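Local atomic coordinates of alpha-actinin-like protein 1 (Schizosaccharomyces pombe, PDB entry 5BVR), a protein that binds actin filaments and takes part in forming and organising the actin ring for cytokinesis and septation, this chain being its N-terminal actin-binding domain. Residues K18-N21 with T22-S26; E129-L132 with L133-R137; L173-N176 with K177-K180. One frame throughout, in Å; residues are numbered along the deposited sequence.

Contact 1: K18-N21 with T22-S26; sequences KWFN and TKLSS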
ATOM      1  N   LYS A  18       5.887  -5.467   0.395  1.00 18.28           N
ATOM      2  CA  LYS A  18       4.756  -6.368   0.224  1.00 19.17           C
ATOM      3  C   LYS A  18       3.785  -5.828  -0.844  1.00 20.03           C
ATOM      4  O   LYS A  18       3.279  -6.606  -1.673  1.00 21.06           O
ATOM      5  CB  LYS A  18       4.050  -6.605   1.572  1.00 21.44           C
ATOM      6  CG  LYS A  18       4.807  -7.596   2.460  1.00 21.84           C
ATOM      7  CD  LYS A  18       4.225  -7.735   3.846  1.00 31.15           C
ATOM      8  CE  LYS A  18       5.008  -6.887   4.834  1.00 30.71           C
ATOM      9  NZ  LYS A  18       4.527  -6.979   6.237  1.00 26.73           N
ATOM     10  N   TRP A  19       3.552  -4.513  -0.856  1.00 18.69           N
ATOM     11  CA  TRP A  19       2.692  -3.891  -1.857  1.00 17.34           C
ATOM     12  C   TRP A  19       3.279  -4.133  -3.264  1.00 16.51           C
ATOM     13  O   TRP A  19       2.573  -4.577  -4.170  1.00 18.58           O
ATOM     14  CB  TRP A  19       2.531  -2.395  -1.562  1.00 16.54           C
ATOM     15  CG  TRP A  19       1.776  -1.700  -2.636  1.00 17.59           C
ATOM     16  CD1 TRP A  19       0.409  -1.599  -2.766  1.00 19.22           C
ATOM     17  CD2 TRP A  19       2.337  -1.029  -3.758  1.00 16.42           C
ATOM     18  NE1 TRP A  19       0.106  -0.867  -3.894  1.00 21.84           N
ATOM     19  CE2 TRP A  19       1.273  -0.530  -4.531  1.00 17.43           C
ATOM     20  CE3 TRP A  19       3.641  -0.791  -4.185  1.00 18.07           C
ATOM     21  CZ2 TRP A  19       1.483   0.203  -5.695  1.00 19.11           C
ATOM     22  CZ3 TRP A  19       3.845  -0.068  -5.330  1.00 18.44           C
ATOM     23  CH2 TRP A  19       2.777   0.412  -6.083  1.00 16.93           C
ATOM     24  N   PHE A  20       4.572  -3.881  -3.401  1.00 16.10           N
ATOM     25  CA  PHE A  20       5.295  -4.043  -4.672  1.00 16.25           C
ATOM     26  C   PHE A  20       5.091  -5.484  -5.146  1.00 18.80           C
ATOM     27  O   PHE A  20       4.763  -5.729  -6.318  1.00 20.40           O
ATOM     28  CB  PHE A  20       6.776  -3.696  -4.429  1.00 15.76           C
ATOM     29  CG  PHE A  20       7.555  -3.241  -5.640  1.00 16.98           C
ATOM     30  CD1 PHE A  20       7.674  -4.030  -6.768  1.00 18.81           C
ATOM     31  CD2 PHE A  20       8.245  -2.036  -5.584  1.00 19.09           C
ATOM     32  CE1 PHE A  20       8.431  -3.601  -7.832  1.00 16.76           C
ATOM     33  CE2 PHE A  20       9.018  -1.612  -6.636  1.00 20.98           C
ATOM     34  CZ  PHE A  20       9.109  -2.398  -7.766  1.00 17.22           C
ATOM     35  N   ASN A  21       5.265  -6.435  -4.235  1.00 18.86           N
ATOM     36  CA  ASN A  21       5.140  -7.847  -4.579  1.00 20.21           C
ATOM     37  C   ASN A  21       3.736  -8.289  -4.937  1.00 22.27           C
ATOM     38  O   ASN A  21       3.583  -9.158  -5.807  1.00 24.69           O
ATOM     39  CB  ASN A  21       5.732  -8.739  -3.499  1.00 23.04           C
ATOM     40  CG  ASN A  21       7.228  -8.656  -3.455  1.00 24.12           C
ATOM     41  OD1 ASN A  21       7.874  -8.282  -4.437  1.00 22.36           O
ATOM     42  ND2 ASN A  21       7.797  -8.996  -2.323  1.00 25.04           N
ATOM     43  N   THR A  22       2.702  -7.718  -4.317  1.00 22.59           N
ATOM     44  CA  THR A  22       1.347  -8.036  -4.767  1.00 22.22           C
ATOM     45  C   THR A  22       1.153  -7.683  -6.249  1.00 26.80           C
ATOM     46  O   THR A  22       0.427  -8.358  -6.970  1.00 24.50           O
ATOM     47  CB  THR A  22       0.236  -7.340  -3.929  1.00 26.94           C
ATOM     48  OG1 THR A  22       0.259  -5.924  -4.141  1.00 27.29           O
ATOM     49  CG2 THR A  22       0.380  -7.661  -2.473  1.00 26.26           C
ATOM     50  N   LYS A  23       1.801  -6.620  -6.708  1.00 24.06           N
ATOM     51  CA  LYS A  23       1.705  -6.230  -8.101  1.00 24.61           C
ATOM     52  C   LYS A  23       2.518  -7.174  -9.003  1.00 21.44           C
ATOM     53  O   LYS A  23       1.994  -7.737  -9.989  1.00 23.15           O
ATOM     54  CB  LYS A  23       2.158  -4.787  -8.279  1.00 20.31           C
ATOM     55  CG  LYS A  23       1.379  -3.762  -7.473  1.00 20.08           C
ATOM     56  CD  LYS A  23      -0.126  -3.867  -7.634  1.00 25.87           C
ATOM     57  CE  LYS A  23      -0.813  -2.815  -6.781  1.00 26.22           C
ATOM     58  NZ  LYS A  23      -2.288  -2.893  -6.939  1.00 31.96           N
ATOM     59  N   LEU A  24       3.783  -7.371  -8.659  1.00 21.20           N
ATOM     60  CA  LEU A  24       4.650  -8.261  -9.425  1.00 19.65           C
ATOM     61  C   LEU A  24       4.082  -9.678  -9.522  1.00 25.38           C
ATOM     62  O   LEU A  24       4.155 -10.300 -10.584  1.00 27.17           O
ATOM     63  CB  LEU A  24       6.038  -8.322  -8.799  1.00 24.44           C
ATOM     64  CG  LEU A  24       6.889  -7.056  -8.864  1.00 21.99           C
ATOM     65  CD1 LEU A  24       8.170  -7.284  -8.094  1.00 20.08           C
ATOM     66  CD2 LEU A  24       7.193  -6.686 -10.305  1.00 24.26           C
ATOM     67  N   SER A  25       3.534 -10.193  -8.423  1.00 25.83           N
ATOM     68  CA  SER A  25       3.003 -11.555  -8.409  1.00 29.92           C
ATOM     69  C   SER A  25       1.793 -11.704  -9.317  1.00 40.68           C
ATOM     70  O   SER A  25       1.469 -12.812  -9.748  1.00 42.17           O
ATOM     71  CB  SER A  25       2.644 -11.979  -6.991  1.00 36.53           C
ATOM     72  OG  SER A  25       3.816 -12.049  -6.196  1.00 40.04           O
ATOM     73  N   SER A  26       1.134 -10.595  -9.629  1.00 31.75           N
ATOM     74  CA  SER A  26      -0.004 -10.650 -10.540  1.00 37.03           C
ATOM     75  C   SER A  26       0.420 -11.077 -11.957  1.00 45.58           C
ATOM     76  O   SER A  26      -0.427 -11.376 -12.801  1.00 49.65           O
ATOM     77  CB  SER A  26      -0.749  -9.309 -10.566  1.00 36.42           C
ATOM     78  OG  SER A  26      -0.065  -8.347 -11.340  1.00 38.51           O
TER
HETATM   79  O   HOH W   1      -2.840  -1.439  -4.107  1.00 50.90           O
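Thr-22 N, Leu-24 N and Ser-25 N bond back to the carbonyl oxygens of Lys-18, Phe-20 and Asn-21, carrying helix 11-25 through its last turns, while Lys-23 N makes only weak bonds to Trp-19 O and Phe-20 O. The hydroxyl of Thr-22 adds a further bond: OG1 lies between the backbone N and the carbonyl carbon (chi1 68°), from where it donates to Trp-19 O at 2.7 Å, in the carbonyl plane and on a lone pair. A valine here, with no hydroxyl to donate, would probably leave Trp-19 O without its in-plane partner. Ser-25 also doubles up on one carbonyl, Asn-21 O, but its OG stands above the carbonyl plane and its N comes from the opposite face. In this first helix of the first calponin-homology domain, Trp-19 and Phe-20 face the core against helix 101-117. Lys-23, bent at chi2 (-51°), lays CG over one face of the indole and brings CE to 3.6 Å from Trp-19 NE1; a water in the ring plane then accepts from both Trp-19 NE1 (3.0 Å) and Lys-23 NZ. Leu-24 CD1 meets the edge of the Phe-20 ring, 3.5 Å from Phe-20 CD1, and Asn-21 OD1 accepts from Val-32 N.

Contact 2: E129-L132 with L133-R137; sequences EGLL and LWCQR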
ATOM      1  N   GLU A 129      -8.121  12.416   1.104  1.00 17.87           N
ATOM      2  CA  GLU A 129      -9.344  12.969   1.705  1.00 17.52           C
ATOM      3  C   GLU A 129     -10.501  12.027   1.467  1.00 18.58           C
ATOM      4  O   GLU A 129     -11.342  11.809   2.340  1.00 17.41           O
ATOM      5  CB  GLU A 129      -9.687  14.305   1.050  1.00 23.07           C
ATOM      6  CG  GLU A 129      -8.829  15.442   1.486  1.00 29.70           C
ATOM      7  CD  GLU A 129      -9.331  16.783   0.988  1.00 22.29           C
ATOM      8  OE1 GLU A 129     -10.141  16.830   0.021  1.00 24.45           O
ATOM      9  OE2 GLU A 129      -8.906  17.797   1.567  1.00 36.32           O
ATOM     10  N   GLY A 130     -10.581  11.520   0.242  1.00 17.10           N
ATOM     11  CA  GLY A 130     -11.611  10.585  -0.134  1.00 15.52           C
ATOM     12  C   GLY A 130     -11.585   9.310   0.651  1.00 16.81           C
ATOM     13  O   GLY A 130     -12.620   8.836   1.127  1.00 16.57           O
ATOM     14  N   LEU A 131     -10.387   8.755   0.804  1.00 15.01           N
ATOM     15  CA  LEU A 131     -10.243   7.520   1.548  1.00 12.98           C
ATOM     16  C   LEU A 131     -10.611   7.721   3.014  1.00 16.35           C
ATOM     17  O   LEU A 131     -11.312   6.895   3.595  1.00 15.79           O
ATOM     18  CB  LEU A 131      -8.818   6.997   1.400  1.00 14.27           C
ATOM     19  CG  LEU A 131      -8.558   5.678   2.133  1.00 16.21           C
ATOM     20  CD1 LEU A 131      -9.477   4.555   1.640  1.00 16.12           C
ATOM     21  CD2 LEU A 131      -7.098   5.265   1.997  1.00 15.79           C
ATOM     22  N   LEU A 132     -10.201   8.841   3.605  1.00 14.57           N
ATOM     23  CA  LEU A 132     -10.538   9.107   4.997  1.00 14.60           C
ATOM     24  C   LEU A 132     -12.047   9.222   5.150  1.00 14.54           C
ATOM     25  O   LEU A 132     -12.643   8.631   6.046  1.00 16.60           O
ATOM     26  CB  LEU A 132      -9.847  10.380   5.506  1.00 16.25           C
ATOM     27  CG  LEU A 132     -10.026  10.595   6.997  1.00 16.69           C
ATOM     28  CD1 LEU A 132      -9.295   9.520   7.790  1.00 21.54           C
ATOM     29  CD2 LEU A 132      -9.549  11.991   7.364  1.00 22.19           C
ATOM     30  N   LEU A 133     -12.666  10.018   4.283  1.00 15.84           N
ATOM     31  CA  LEU A 133     -14.116  10.186   4.367  1.00 16.65           C
ATOM     32  C   LEU A 133     -14.843   8.844   4.194  1.00 14.26           C
ATOM     33  O   LEU A 133     -15.788   8.578   4.920  1.00 17.27           O
ATOM     34  CB  LEU A 133     -14.599  11.217   3.358  1.00 17.31           C
ATOM     35  CG  LEU A 133     -16.093  11.501   3.435  1.00 16.86           C
ATOM     36  CD1 LEU A 133     -16.503  11.960   4.810  1.00 20.81           C
ATOM     37  CD2 LEU A 133     -16.461  12.565   2.409  1.00 17.30           C
ATOM     38  N   TRP A 134     -14.402   8.001   3.258  1.00 15.96           N
ATOM     39  CA  TRP A 134     -14.977   6.672   3.105  1.00 14.95           C
ATOM     40  C   TRP A 134     -14.914   5.888   4.413  1.00 14.94           C
ATOM     41  O   TRP A 134     -15.898   5.297   4.850  1.00 17.18           O
ATOM     42  CB  TRP A 134     -14.276   5.924   1.978  1.00 15.96           C
ATOM     43  CG  TRP A 134     -14.772   4.539   1.730  1.00 16.53           C
ATOM     44  CD1 TRP A 134     -15.813   4.176   0.913  1.00 16.63           C
ATOM     45  CD2 TRP A 134     -14.233   3.315   2.253  1.00 16.12           C
ATOM     46  NE1 TRP A 134     -15.946   2.811   0.894  1.00 19.48           N
ATOM     47  CE2 TRP A 134     -14.991   2.261   1.709  1.00 16.23           C
ATOM     48  CE3 TRP A 134     -13.171   3.003   3.108  1.00 15.07           C
ATOM     49  CZ2 TRP A 134     -14.743   0.940   2.013  1.00 18.03           C
ATOM     50  CZ3 TRP A 134     -12.925   1.672   3.391  1.00 16.04           C
ATOM     51  CH2 TRP A 134     -13.702   0.664   2.845  1.00 17.68           C
ATOM     52  N   CYS A 135     -13.765   5.919   5.065  1.00 15.15           N
ATOM     53  CA  CYS A 135     -13.625   5.229   6.343  1.00 15.19           C
ATOM     54  C   CYS A 135     -14.583   5.788   7.376  1.00 14.41           C
ATOM     55  O   CYS A 135     -15.183   5.037   8.135  1.00 16.37           O
ATOM     56  CB  CYS A 135     -12.200   5.368   6.851  1.00 15.37           C
ATOM     57  SG  CYS A 135     -10.947   4.445   5.889  1.00 15.75           S
ATOM     58  N   GLN A 136     -14.700   7.104   7.419  1.00 15.63           N
ATOM     59  CA  GLN A 136     -15.619   7.741   8.362  1.00 16.47           C
ATOM     60  C   GLN A 136     -17.074   7.368   8.111  1.00 17.29           C
ATOM     61  O   GLN A 136     -17.816   7.052   9.056  1.00 19.96           O
ATOM     62  CB  GLN A 136     -15.443   9.262   8.336  1.00 17.08           C
ATOM     63  CG  GLN A 136     -14.083   9.696   8.814  1.00 17.33           C
ATOM     64  CD  GLN A 136     -13.807  11.174   8.608  1.00 19.56           C
ATOM     65  OE1 GLN A 136     -14.365  11.821   7.722  1.00 19.82           O
ATOM     66  NE2 GLN A 136     -12.912  11.713   9.422  1.00 20.63           N
ATOM     67  N   ARG A 137     -17.486   7.408   6.841  1.00 16.72           N
ATOM     68  CA  ARG A 137     -18.869   7.077   6.514  1.00 17.67           C
ATOM     69  C   ARG A 137     -19.179   5.611   6.799  1.00 16.68           C
ATOM     70  O   ARG A 137     -20.241   5.281   7.358  1.00 19.79           O
ATOM     71  CB  ARG A 137     -19.176   7.433   5.059  1.00 18.70           C
ATOM     72  CG  ARG A 137     -19.200   8.937   4.772  1.00 21.01           C
ATOM     73  CD  ARG A 137     -20.459   9.667   5.323  1.00 24.86           C
ATOM     74  NE  ARG A 137     -20.452  11.057   4.853  1.00 23.44           N
ATOM     75  CZ  ARG A 137     -19.876  12.076   5.480  1.00 26.31           C
ATOM     76  NH1 ARG A 137     -19.308  11.908   6.677  1.00 30.23           N
ATOM     77  NH2 ARG A 137     -19.871  13.276   4.909  1.00 26.08           N
TER
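Four backbone hydrogen bonds tie the two turns together, Leu-133 N to Glu-129 O, Trp-134 N to Gly-130 O, Cys-135 N to Leu-131 O and Gln-136 N to Leu-132 O, all between 2.9 and 3.0 Å with N-H...O angles above 160°. The last is the most nearly aligned with its carbonyl, the donor lying close to the C=O axis. Close to that same oxygen runs the side chain of Gln-136, with CG 3.3 Å from Leu-132 O. Its chain is extended beyond CG, which carries NE2 across Leu-132 to 3.9 Å from CG of that leucine; the amide itself donates to Val-148 O in a neighbouring loop. Glutamine suits this border, since its methylenes lie along the helix while its end serves a polar backbone atom. On the buried side, Leu-131 CD1 comes obliquely to the Trp-134 ring, 4.3 Å from CE3, and is 4.5 Å from Cys-135 SG. Trp-134 CG stands anti to the backbone nitrogen of the residue (chi1 180°), which directs the indole away from most of the preceding turn, Leu-131 excepted, and toward Phe-228, whose ring it meets edge-to-face. Gly-130, buried and without a side chain, adds no bulk to this side of the helix. Leu-131 and Cys-135 both rest on Val-224 of helix 217-234, while Leu-132 touches Val-148. This is an amphipathic alpha-helix, the first of the second calponin-homology domain, packed through Leu-131, Trp-134 and Cys-135 against the closing helix of that all-helical fold.

Contact 3: L173-N176 with K177-K180; sequences LDYN and KLDK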
ATOM      1  N   LEU A 173     -17.704 -11.426  10.720  1.00 32.95           N
ATOM      2  CA  LEU A 173     -17.031 -10.919  11.904  1.00 32.44           C
ATOM      3  C   LEU A 173     -18.127 -10.361  12.783  1.00 32.37           C
ATOM      4  O   LEU A 173     -18.730  -9.351  12.431  1.00 34.73           O
ATOM      5  CB  LEU A 173     -16.008  -9.839  11.505  1.00 34.10           C
ATOM      6  CG  LEU A 173     -14.928  -9.459  12.531  1.00 34.99           C
ATOM      7  CD1 LEU A 173     -13.765  -8.729  11.866  1.00 31.91           C
ATOM      8  CD2 LEU A 173     -15.480  -8.599  13.615  1.00 30.81           C
ATOM      9  N   ASP A 174     -18.395 -11.038  13.896  1.00 32.95           N
ATOM     10  CA  ASP A 174     -19.392 -10.608  14.872  1.00 31.67           C
ATOM     11  C   ASP A 174     -18.825  -9.540  15.808  1.00 30.58           C
ATOM     12  O   ASP A 174     -18.325  -9.846  16.897  1.00 32.12           O
ATOM     13  CB  ASP A 174     -19.885 -11.809  15.682  1.00 40.05           C
ATOM     14  CG  ASP A 174     -21.035 -11.466  16.609  1.00 51.46           C
ATOM     15  OD1 ASP A 174     -21.367 -10.269  16.750  1.00 47.82           O
ATOM     16  OD2 ASP A 174     -21.604 -12.406  17.209  1.00 59.28           O
ATOM     17  N   TYR A 175     -18.956  -8.288  15.392  1.00 29.67           N
ATOM     18  CA  TYR A 175     -18.334  -7.158  16.076  1.00 24.93           C
ATOM     19  C   TYR A 175     -18.785  -7.016  17.540  1.00 25.28           C
ATOM     20  O   TYR A 175     -17.983  -6.731  18.429  1.00 27.37           O
ATOM     21  CB  TYR A 175     -18.665  -5.880  15.309  1.00 24.69           C
ATOM     22  CG  TYR A 175     -17.999  -4.657  15.857  1.00 24.72           C
ATOM     23  CD1 TYR A 175     -16.727  -4.291  15.431  1.00 22.86           C
ATOM     24  CD2 TYR A 175     -18.615  -3.878  16.825  1.00 21.91           C
ATOM     25  CE1 TYR A 175     -16.102  -3.181  15.938  1.00 23.09           C
ATOM     26  CE2 TYR A 175     -18.009  -2.769  17.338  1.00 23.60           C
ATOM     27  CZ  TYR A 175     -16.749  -2.419  16.898  1.00 24.33           C
ATOM     28  OH  TYR A 175     -16.144  -1.313  17.427  1.00 25.38           O
ATOM     29  N   ASN A 176     -20.075  -7.209  17.783  1.00 31.81           N
ATOM     30  CA  ASN A 176     -20.616  -7.000  19.118  1.00 34.68           C
ATOM     31  C   ASN A 176     -20.149  -8.037  20.134  1.00 33.90           C
ATOM     32  O   ASN A 176     -20.248  -7.812  21.340  1.00 38.54           O
ATOM     33  CB  ASN A 176     -22.137  -6.949  19.050  1.00 37.52           C
ATOM     34  CG  ASN A 176     -22.623  -5.793  18.212  1.00 43.12           C
ATOM     35  OD1 ASN A 176     -22.079  -4.689  18.292  1.00 38.22           O
ATOM     36  ND2 ASN A 176     -23.628  -6.041  17.377  1.00 56.94           N
ATOM     37  N   LYS A 177     -19.619  -9.152  19.645  1.00 34.23           N
ATOM     38  CA  LYS A 177     -19.100 -10.203  20.513  1.00 39.50           C
ATOM     39  C   LYS A 177     -17.608 -10.019  20.847  1.00 33.43           C
ATOM     40  O   LYS A 177     -17.073 -10.732  21.688  1.00 35.07           O
ATOM     41  CB  LYS A 177     -19.335 -11.571  19.866  1.00 40.67           C
ATOM     42  CG  LYS A 177     -20.430 -12.400  20.520  1.00 51.15           C
ATOM     43  CD  LYS A 177     -19.928 -13.089  21.790  1.00 61.77           C
ATOM     44  CE  LYS A 177     -20.983 -14.021  22.385  1.00 68.14           C
ATOM     45  NZ  LYS A 177     -20.396 -14.988  23.357  1.00 71.69           N
ATOM     46  N   LEU A 178     -16.932  -9.073  20.193  1.00 30.05           N
ATOM     47  CA  LEU A 178     -15.528  -8.818  20.494  1.00 25.78           C
ATOM     48  C   LEU A 178     -15.326  -8.305  21.904  1.00 28.17           C
ATOM     49  O   LEU A 178     -16.153  -7.561  22.424  1.00 28.41           O
ATOM     50  CB  LEU A 178     -14.944  -7.777  19.531  1.00 23.75           C
ATOM     51  CG  LEU A 178     -14.990  -8.103  18.044  1.00 24.28           C
ATOM     52  CD1 LEU A 178     -14.509  -6.911  17.264  1.00 22.66           C
ATOM     53  CD2 LEU A 178     -14.138  -9.313  17.743  1.00 28.47           C
ATOM     54  N   ASP A 179     -14.200  -8.695  22.501  1.00 25.05           N
ATOM     55  CA  ASP A 179     -13.714  -8.065  23.708  1.00 28.70           C
ATOM     56  C   ASP A 179     -12.938  -6.847  23.226  1.00 28.06           C
ATOM     57  O   ASP A 179     -11.825  -6.986  22.715  1.00 25.63           O
ATOM     58  CB  ASP A 179     -12.815  -9.028  24.471  1.00 28.55           C
ATOM     59  CG  ASP A 179     -12.035  -8.353  25.590  1.00 38.91           C
ATOM     60  OD1 ASP A 179     -12.280  -7.160  25.901  1.00 32.77           O
ATOM     61  OD2 ASP A 179     -11.163  -9.041  26.161  1.00 42.72           O
ATOM     62  N   LYS A 180     -13.551  -5.672  23.336  1.00 27.98           N
ATOM     63  CA  LYS A 180     -12.989  -4.452  22.768  1.00 25.23           C
ATOM     64  C   LYS A 180     -11.630  -4.102  23.359  1.00 23.95           C
ATOM     65  O   LYS A 180     -10.867  -3.339  22.755  1.00 25.58           O
ATOM     66  CB  LYS A 180     -13.964  -3.273  22.932  1.00 27.91           C
ATOM     67  CG  LYS A 180     -15.214  -3.360  22.064  1.00 34.52           C
ATOM     68  CD  LYS A 180     -15.854  -1.986  21.832  1.00 35.14           C
ATOM     69  CE  LYS A 180     -17.000  -2.061  20.819  1.00 35.67           C
ATOM     70  NZ  LYS A 180     -18.067  -3.034  21.249  1.00 32.77           N
TER
HETATM   71  O   HOH W   2     -17.479  -5.533  20.960  1.00 32.88           O
HETATM   72  O   HOH W   3     -20.730  -3.066  19.958  1.00 36.24           O
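Near the Tyr-175 ring, Leu-178 CD1 and Lys-180 CE both approach obliquely, and Asn-176 OD1 lies in the ring plane at an edge. Tyr-142 adds an edge-to-face partner from another part of the domain. The surrounding chain is the loop between helices 159-168 and 183-198 of the second calponin-homology domain, and it turns here through a short 3-10 segment: Lys-177 N bonds to Asp-174 O and Leu-178 N to Tyr-175 O, both at 3.1 Å. Each donor stands well above the plane of its carbonyl, by 51° and 61°, as the tight three-residue spacing brings it in from the side. Asp-174, centre of an inverse gamma turn, leads into this segment. Its carboxylate crosses Lys-177, OD2 lying 3.5 Å from CG, but the lysine chain bends away at chi2 and its NZ remains 6.8 Å from Asp-174 OD2; any attraction between the charges is therefore probably modest.

Leucines suit the inner side of the loop. Leu-178 CD1 reaches both Tyr-175 CD1 (3.9 Å) and Leu-173 CD2 (4.1 Å), crossing each side chain at about a right angle, and both leucines continue onto Leu-189 of helix 183-198. Tyr-175 joins the two environments: its ring is buried against Leu-159 and Ala-163, while its hydroxyl end lies beside the aliphatic part of Lys-180, whose CE is 3.6 Å from OH. A long, flexible lysine can then carry its ammonium back across the turn to two waters. One accepts from Lys-180 NZ at 3.0 Å and donates to Asn-176 OD1; the other accepts from NZ at 2.6 Å and donates to both Tyr-175 O and Leu-178 O.

The three contacts follow one another along the chain without touching. Contact 1 belongs to the first calponin-homology domain, contacts 2 and 3 to the second, so the set samples both halves of the tandem actin-binding domain. Contacts 1 and 2, each within the opening helix of its domain, lie on opposite sides of the chain's centre, their own centres 25 Å apart. Contact 3, a loop at the periphery, is 23 Å from contact 2 and 32 Å from contact 1, centre to centre. Zinc ions bound in this crystal lie about 6 Å from the Trp-134 side chain, 12 Å from Leu-173 and 13 Å from Trp-19. Trp-19 packs on Ile-108 and Ile-112, within the actin-binding region 88-112.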